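Local coordinates for protein sensory transduction histidine kinase, putative (Borrelia burgdorferi, PDB 5BWJ) that probably phosphorylates itself on histidine in response to small molecules, this chain being its periplasmic sensor domain of Venus flytrap fold, at residues K9-Y20 with E61-L69. Numbering follows the deposited sequence.
Sequences KFKLVDQFFPFY and EDEAIYLGL
Parallel strand pairing in the sheet of a Venus flytrap sensor domain joins F10, K11 and L12 to I65, Y66 and L67: the axes of 9-13 and 65-67 approach to 4.7 Å, with 24° between their directions. Four backbone hydrogen bonds of 2.8 to 3.0 Å set the register, from I65 N to K9 O, K11 N to I65 O, L67 N to K11 O and V13 N to L67 O. On one face, I65 CD1 lies over the F10 ring, 4.0 Å from its centroid, and L12 CD2 meets L67 CD1; strand 45-52 flanks 9-13 along its other edge. On the other face, K11 CB sits above the Y66 ring, and V13 CG2 reaches that ring's edge. K11 runs alongside Y66 and then bends at its last torsion (chi4 -62°), bringing NZ into a 3.1 Å salt bridge with E61 OE2. The extended K9 forms a second, NZ lying 2.7 Å from E61 OE2 on its syn lone pair. E50 bridges both lysines too, so two carboxylates probably balance the paired positive charges. Y66 OH accepts a hydrogen bond from E61 N, tying ring to turn. Where 9-13 ends, Y20 OH donates to V13 O at 2.8 Å and also lies 3.1 Å from G68 CA.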
ATOM      1  N   LYS B   9     -10.568  15.373  18.236  1.00 42.33           N
ATOM      2  CA  LYS B   9     -11.284  14.196  17.761  1.00 42.34           C
ATOM      3  C   LYS B   9     -10.869  13.845  16.336  1.00 39.15           C
ATOM      4  O   LYS B   9     -10.910  14.690  15.441  1.00 39.62           O
ATOM      5  CB  LYS B   9     -12.792  14.437  17.832  1.00 50.29           C
ATOM      6  CG  LYS B   9     -13.644  13.223  17.515  1.00 59.35           C
ATOM      7  CD  LYS B   9     -15.112  13.511  17.794  1.00 70.28           C
ATOM      8  CE  LYS B   9     -15.976  12.277  17.610  1.00 78.42           C
ATOM      9  NZ  LYS B   9     -17.399  12.541  17.964  1.00 84.19           N
ATOM     10  N   PHE B  10     -10.457  12.597  16.140  1.00 36.83           N
ATOM     11  CA  PHE B  10     -10.143  12.077  14.816  1.00 36.94           C
ATOM     12  C   PHE B  10     -11.225  11.102  14.367  1.00 38.95           C
ATOM     13  O   PHE B  10     -11.535  10.140  15.070  1.00 41.84           O
ATOM     14  CB  PHE B  10      -8.775  11.390  14.814  1.00 36.41           C
ATOM     15  CG  PHE B  10      -7.614  12.346  14.845  1.00 37.16           C
ATOM     16  CD1 PHE B  10      -6.963  12.704  13.677  1.00 37.53           C
ATOM     17  CD2 PHE B  10      -7.177  12.886  16.042  1.00 37.08           C
ATOM     18  CE1 PHE B  10      -5.892  13.584  13.701  1.00 37.55           C
ATOM     19  CE2 PHE B  10      -6.110  13.766  16.074  1.00 37.37           C
ATOM     20  CZ  PHE B  10      -5.465  14.114  14.899  1.00 37.39           C
ATOM     21  N   LYS B  11     -11.808  11.366  13.202  1.00 38.70           N
ATOM     22  CA  LYS B  11     -12.809  10.472  12.627  1.00 42.07           C
ATOM     23  C   LYS B  11     -12.208   9.642  11.500  1.00 39.40           C
ATOM     24  O   LYS B  11     -11.830  10.175  10.454  1.00 37.77           O
ATOM     25  CB  LYS B  11     -14.014  11.263  12.114  1.00 49.83           C
ATOM     26  CG  LYS B  11     -14.981  11.682  13.210  1.00 58.04           C
ATOM     27  CD  LYS B  11     -16.283  12.201  12.625  1.00 65.77           C
ATOM     28  CE  LYS B  11     -17.267  12.597  13.708  1.00 71.05           C
ATOM     29  NZ  LYS B  11     -17.654  11.450  14.576  1.00 73.65           N
ATOM     30  N   LEU B  12     -12.117   8.336  11.727  1.00 41.35           N
ATOM     31  CA  LEU B  12     -11.589   7.412  10.729  1.00 41.86           C
ATOM     32  C   LEU B  12     -12.723   6.900   9.850  1.00 39.78           C
ATOM     33  O   LEU B  12     -13.586   6.147  10.303  1.00 41.17           O
ATOM     34  CB  LEU B  12     -10.860   6.248  11.408  1.00 43.05           C
ATOM     35  CG  LEU B  12      -9.779   6.658  12.416  1.00 43.63           C
ATOM     36  CD1 LEU B  12      -9.091   5.438  13.008  1.00 44.53           C
ATOM     37  CD2 LEU B  12      -8.756   7.582  11.783  1.00 42.48           C
ATOM     38  N   VAL B  13     -12.718   7.322   8.590  1.00 36.07           N
ATOM     39  CA  VAL B  13     -13.814   7.020   7.677  1.00 35.49           C
ATOM     40  C   VAL B  13     -13.576   5.713   6.926  1.00 34.31           C
ATOM     41  O   VAL B  13     -12.502   5.499   6.360  1.00 34.56           O
ATOM     42  CB  VAL B  13     -14.021   8.158   6.655  1.00 37.55           C
ATOM     43  CG1 VAL B  13     -15.251   7.891   5.793  1.00 39.86           C
ATOM     44  CG2 VAL B  13     -14.159   9.493   7.369  1.00 38.67           C
ATOM     45  N   ASP B  14     -14.588   4.848   6.930  1.00 34.59           N
ATOM     46  CA  ASP B  14     -14.561   3.603   6.166  1.00 35.92           C
ATOM     47  C   ASP B  14     -13.367   2.741   6.597  1.00 33.39           C
ATOM     48  O   ASP B  14     -13.176   2.503   7.792  1.00 31.30           O
ATOM     49  CB  ASP B  14     -14.527   3.920   4.665  1.00 38.34           C
ATOM     50  CG  ASP B  14     -14.861   2.716   3.797  1.00 41.79           C
ATOM     51  OD1 ASP B  14     -15.450   1.742   4.310  1.00 40.12           O
ATOM     52  OD2 ASP B  14     -14.533   2.746   2.592  1.00 45.61           O
ATOM     53  N   GLN B  15     -12.572   2.272   5.637  1.00 34.60           N
ATOM     54  CA  GLN B  15     -11.382   1.483   5.935  1.00 32.65           C
ATOM     55  C   GLN B  15     -10.240   1.913   5.024  1.00 30.95           C
ATOM     56  O   GLN B  15     -10.465   2.388   3.909  1.00 30.62           O
ATOM     57  CB  GLN B  15     -11.663  -0.011   5.770  1.00 33.08           C
ATOM     58  CG  GLN B  15     -12.803  -0.524   6.639  1.00 34.79           C
ATOM     59  CD  GLN B  15     -12.964  -2.028   6.549  1.00 33.17           C
ATOM     60  OE1 GLN B  15     -12.045  -2.784   6.868  1.00 31.81           O
ATOM     61  NE2 GLN B  15     -14.134  -2.471   6.102  1.00 33.36           N
ATOM     62  N   PHE B  16      -9.016   1.738   5.509  1.00 30.38           N
ATOM     63  CA  PHE B  16      -7.831   2.263   4.841  1.00 29.36           C
ATOM     64  C   PHE B  16      -6.619   1.415   5.212  1.00 27.94           C
ATOM     65  O   PHE B  16      -5.846   1.776   6.096  1.00 28.88           O
ATOM     66  CB  PHE B  16      -7.621   3.732   5.237  1.00 32.98           C
ATOM     67  CG  PHE B  16      -6.514   4.433   4.492  1.00 37.43           C
ATOM     68  CD1 PHE B  16      -6.168   5.731   4.832  1.00 38.77           C
ATOM     69  CD2 PHE B  16      -5.832   3.816   3.454  1.00 40.20           C
ATOM     70  CE1 PHE B  16      -5.157   6.393   4.163  1.00 39.65           C
ATOM     71  CE2 PHE B  16      -4.821   4.477   2.781  1.00 41.09           C
ATOM     72  CZ  PHE B  16      -4.484   5.766   3.137  1.00 40.24           C
ATOM     73  N   PHE B  17      -6.463   0.280   4.537  1.00 27.43           N
ATOM     74  CA  PHE B  17      -5.363  -0.634   4.826  1.00 28.95           C
ATOM     75  C   PHE B  17      -4.030   0.027   4.486  1.00 30.22           C
ATOM     76  O   PHE B  17      -3.906   0.644   3.430  1.00 31.18           O
ATOM     77  CB  PHE B  17      -5.523  -1.936   4.034  1.00 30.13           C
ATOM     78  CG  PHE B  17      -4.507  -2.992   4.386  1.00 30.97           C
ATOM     79  CD1 PHE B  17      -4.822  -3.996   5.287  1.00 32.75           C
ATOM     80  CD2 PHE B  17      -3.241  -2.982   3.819  1.00 31.84           C
ATOM     81  CE1 PHE B  17      -3.896  -4.970   5.616  1.00 33.65           C
ATOM     82  CE2 PHE B  17      -2.310  -3.952   4.145  1.00 32.10           C
ATOM     83  CZ  PHE B  17      -2.639  -4.949   5.045  1.00 33.27           C
ATOM     84  N   PRO B  18      -3.020  -0.104   5.364  1.00 31.25           N
ATOM     85  CA  PRO B  18      -2.961  -0.775   6.669  1.00 31.13           C
ATOM     86  C   PRO B  18      -3.145   0.175   7.854  1.00 30.22           C
ATOM     87  O   PRO B  18      -2.861  -0.205   8.990  1.00 30.39           O
ATOM     88  CB  PRO B  18      -1.551  -1.358   6.674  1.00 30.35           C
ATOM     89  CG  PRO B  18      -0.750  -0.306   5.965  1.00 30.90           C
ATOM     90  CD  PRO B  18      -1.672   0.303   4.923  1.00 32.22           C
ATOM     91  N   PHE B  19      -3.599   1.395   7.592  1.00 29.88           N
ATOM     92  CA  PHE B  19      -3.740   2.397   8.647  1.00 30.05           C
ATOM     93  C   PHE B  19      -4.857   2.038   9.623  1.00 27.56           C
ATOM     94  O   PHE B  19      -4.685   2.147  10.836  1.00 27.66           O
ATOM     95  CB  PHE B  19      -3.985   3.776   8.034  1.00 31.14           C
ATOM     96  CG  PHE B  19      -2.801   4.307   7.281  1.00 32.55           C
ATOM     97  CD1 PHE B  19      -1.848   5.082   7.922  1.00 33.39           C
ATOM     98  CD2 PHE B  19      -2.627   4.014   5.939  1.00 33.00           C
ATOM     99  CE1 PHE B  19      -0.752   5.563   7.235  1.00 34.46           C
ATOM    100  CE2 PHE B  19      -1.533   4.491   5.247  1.00 35.07           C
ATOM    101  CZ  PHE B  19      -0.593   5.267   5.896  1.00 35.70           C
ATOM    102  N   TYR B  20      -5.998   1.612   9.096  1.00 26.32           N
ATOM    103  CA  TYR B  20      -7.062   1.081   9.935  1.00 28.17           C
ATOM    104  C   TYR B  20      -8.022   0.252   9.095  1.00 30.44           C
ATOM    105  O   TYR B  20      -8.413   0.656   7.999  1.00 32.15           O
ATOM    106  CB  TYR B  20      -7.811   2.206  10.662  1.00 29.79           C
ATOM    107  CG  TYR B  20      -8.379   3.269   9.753  1.00 32.69           C
ATOM    108  CD1 TYR B  20      -9.662   3.152   9.234  1.00 33.95           C
ATOM    109  CD2 TYR B  20      -7.637   4.395   9.419  1.00 33.34           C
ATOM    110  CE1 TYR B  20     -10.186   4.122   8.403  1.00 35.11           C
ATOM    111  CE2 TYR B  20      -8.151   5.370   8.589  1.00 34.39           C
ATOM    112  CZ  TYR B  20      -9.425   5.228   8.084  1.00 34.55           C
ATOM    113  OH  TYR B  20      -9.940   6.199   7.259  1.00 34.95           O
ATOM    114  N   GLU B  61     -18.924  16.851  11.782  1.00 51.77           N
ATOM    115  CA  GLU B  61     -18.516  17.634  12.943  1.00 51.96           C
ATOM    116  C   GLU B  61     -17.350  18.545  12.576  1.00 51.10           C
ATOM    117  O   GLU B  61     -16.301  18.077  12.132  1.00 51.79           O
ATOM    118  CB  GLU B  61     -18.132  16.715  14.103  1.00 53.58           C
ATOM    119  CG  GLU B  61     -19.195  15.684  14.441  1.00 60.48           C
ATOM    120  CD  GLU B  61     -19.051  15.138  15.845  1.00 67.30           C
ATOM    121  OE1 GLU B  61     -19.415  15.854  16.801  1.00 73.31           O
ATOM    122  OE2 GLU B  61     -18.577  13.992  15.995  1.00 66.73           O
ATOM    123  N   ASP B  62     -17.540  19.846  12.766  1.00 51.66           N
ATOM    124  CA  ASP B  62     -16.561  20.837  12.330  1.00 53.85           C
ATOM    125  C   ASP B  62     -15.248  20.758  13.110  1.00 51.11           C
ATOM    126  O   ASP B  62     -14.193  21.121  12.588  1.00 50.26           O
ATOM    127  CB  ASP B  62     -17.149  22.244  12.456  1.00 61.22           C
ATOM    128  CG  ASP B  62     -18.349  22.457  11.552  1.00 67.99           C
ATOM    129  OD1 ASP B  62     -19.344  23.054  12.012  1.00 70.60           O
ATOM    130  OD2 ASP B  62     -18.294  22.028  10.380  1.00 70.39           O
ATOM    131  N   GLU B  63     -15.311  20.285  14.351  1.00 50.38           N
ATOM    132  CA  GLU B  63     -14.128  20.238  15.207  1.00 51.74           C
ATOM    133  C   GLU B  63     -13.277  18.993  14.956  1.00 46.08           C
ATOM    134  O   GLU B  63     -12.150  18.897  15.441  1.00 45.11           O
ATOM    135  CB  GLU B  63     -14.533  20.304  16.687  1.00 57.87           C
ATOM    136  CG  GLU B  63     -15.180  19.038  17.265  1.00 62.96           C
ATOM    137  CD  GLU B  63     -16.630  18.856  16.854  1.00 68.73           C
ATOM    138  OE1 GLU B  63     -17.155  19.697  16.096  1.00 72.23           O
ATOM    139  OE2 GLU B  63     -17.248  17.864  17.299  1.00 69.75           O
ATOM    140  N   ALA B  64     -13.817  18.047  14.193  1.00 43.63           N
ATOM    141  CA  ALA B  64     -13.165  16.757  13.993  1.00 40.76           C
ATOM    142  C   ALA B  64     -12.191  16.778  12.819  1.00 43.66           C
ATOM    143  O   ALA B  64     -12.396  17.491  11.837  1.00 42.18           O
ATOM    144  CB  ALA B  64     -14.209  15.674  13.783  1.00 40.37           C
ATOM    145  N   ILE B  65     -11.132  15.984  12.939  1.00 44.24           N
ATOM    146  CA  ILE B  65     -10.148  15.821  11.877  1.00 47.65           C
ATOM    147  C   ILE B  65     -10.432  14.505  11.157  1.00 45.50           C
ATOM    148  O   ILE B  65     -10.465  13.445  11.781  1.00 44.75           O
ATOM    149  CB  ILE B  65      -8.712  15.831  12.430  1.00 50.02           C
ATOM    150  CG1 ILE B  65      -8.480  17.093  13.270  1.00 52.85           C
ATOM    151  CG2 ILE B  65      -7.700  15.751  11.290  1.00 51.31           C
ATOM    152  CD1 ILE B  65      -7.198  17.076  14.069  1.00 54.45           C
ATOM    153  N   TYR B  66     -10.636  14.580   9.845  1.00 42.95           N
ATOM    154  CA  TYR B  66     -11.105  13.432   9.071  1.00 41.27           C
ATOM    155  C   TYR B  66      -9.997  12.729   8.292  1.00 40.20           C
ATOM    156  O   TYR B  66      -9.253  13.360   7.539  1.00 40.67           O
ATOM    157  CB  TYR B  66     -12.206  13.874   8.107  1.00 44.16           C
ATOM    158  CG  TYR B  66     -13.515  14.194   8.792  1.00 48.09           C
ATOM    159  CD1 TYR B  66     -13.707  15.409   9.435  1.00 50.77           C
ATOM    160  CD2 TYR B  66     -14.558  13.279   8.795  1.00 49.42           C
ATOM    161  CE1 TYR B  66     -14.902  15.703  10.062  1.00 53.93           C
ATOM    162  CE2 TYR B  66     -15.755  13.564   9.418  1.00 52.05           C
ATOM    163  CZ  TYR B  66     -15.923  14.776  10.050  1.00 54.57           C
ATOM    164  OH  TYR B  66     -17.117  15.058  10.673  1.00 56.77           O
ATOM    165  N   LEU B  67      -9.908  11.417   8.486  1.00 40.89           N
ATOM    166  CA  LEU B  67      -8.993  10.564   7.736  1.00 41.97           C
ATOM    167  C   LEU B  67      -9.794   9.566   6.905  1.00 42.79           C
ATOM    168  O   LEU B  67     -10.883   9.153   7.303  1.00 42.59           O
ATOM    169  CB  LEU B  67      -8.041   9.821   8.677  1.00 41.25           C
ATOM    170  CG  LEU B  67      -7.242  10.666   9.674  1.00 43.16           C
ATOM    171  CD1 LEU B  67      -6.260   9.794  10.445  1.00 41.94           C
ATOM    172  CD2 LEU B  67      -6.506  11.791   8.977  1.00 46.84           C
ATOM    173  N   GLY B  68      -9.250   9.183   5.754  1.00 42.11           N
ATOM    174  CA  GLY B  68      -9.902   8.223   4.881  1.00 40.37           C
ATOM    175  C   GLY B  68     -10.730   8.866   3.785  1.00 41.17           C
ATOM    176  O   GLY B  68     -11.505   8.189   3.110  1.00 41.44           O
ATOM    177  N   LEU B  69     -10.574  10.176   3.614  1.00 41.98           N
ATOM    178  CA  LEU B  69     -11.267  10.898   2.553  1.00 44.70           C
ATOM    179  C   LEU B  69     -10.307  11.214   1.416  1.00 46.07           C
ATOM    180  O   LEU B  69      -9.127  11.478   1.643  1.00 46.62           O
ATOM    181  CB  LEU B  69     -11.884  12.196   3.081  1.00 46.27           C
ATOM    182  CG  LEU B  69     -12.899  12.075   4.217  1.00 45.44           C
ATOM    183  CD1 LEU B  69     -13.436  13.452   4.576  1.00 43.82           C
ATOM    184  CD2 LEU B  69     -14.039  11.133   3.849  1.00 47.86           C
TER
HETATM  185  O   HOH W   1     -11.419   5.648   3.308  1.00 48.85           O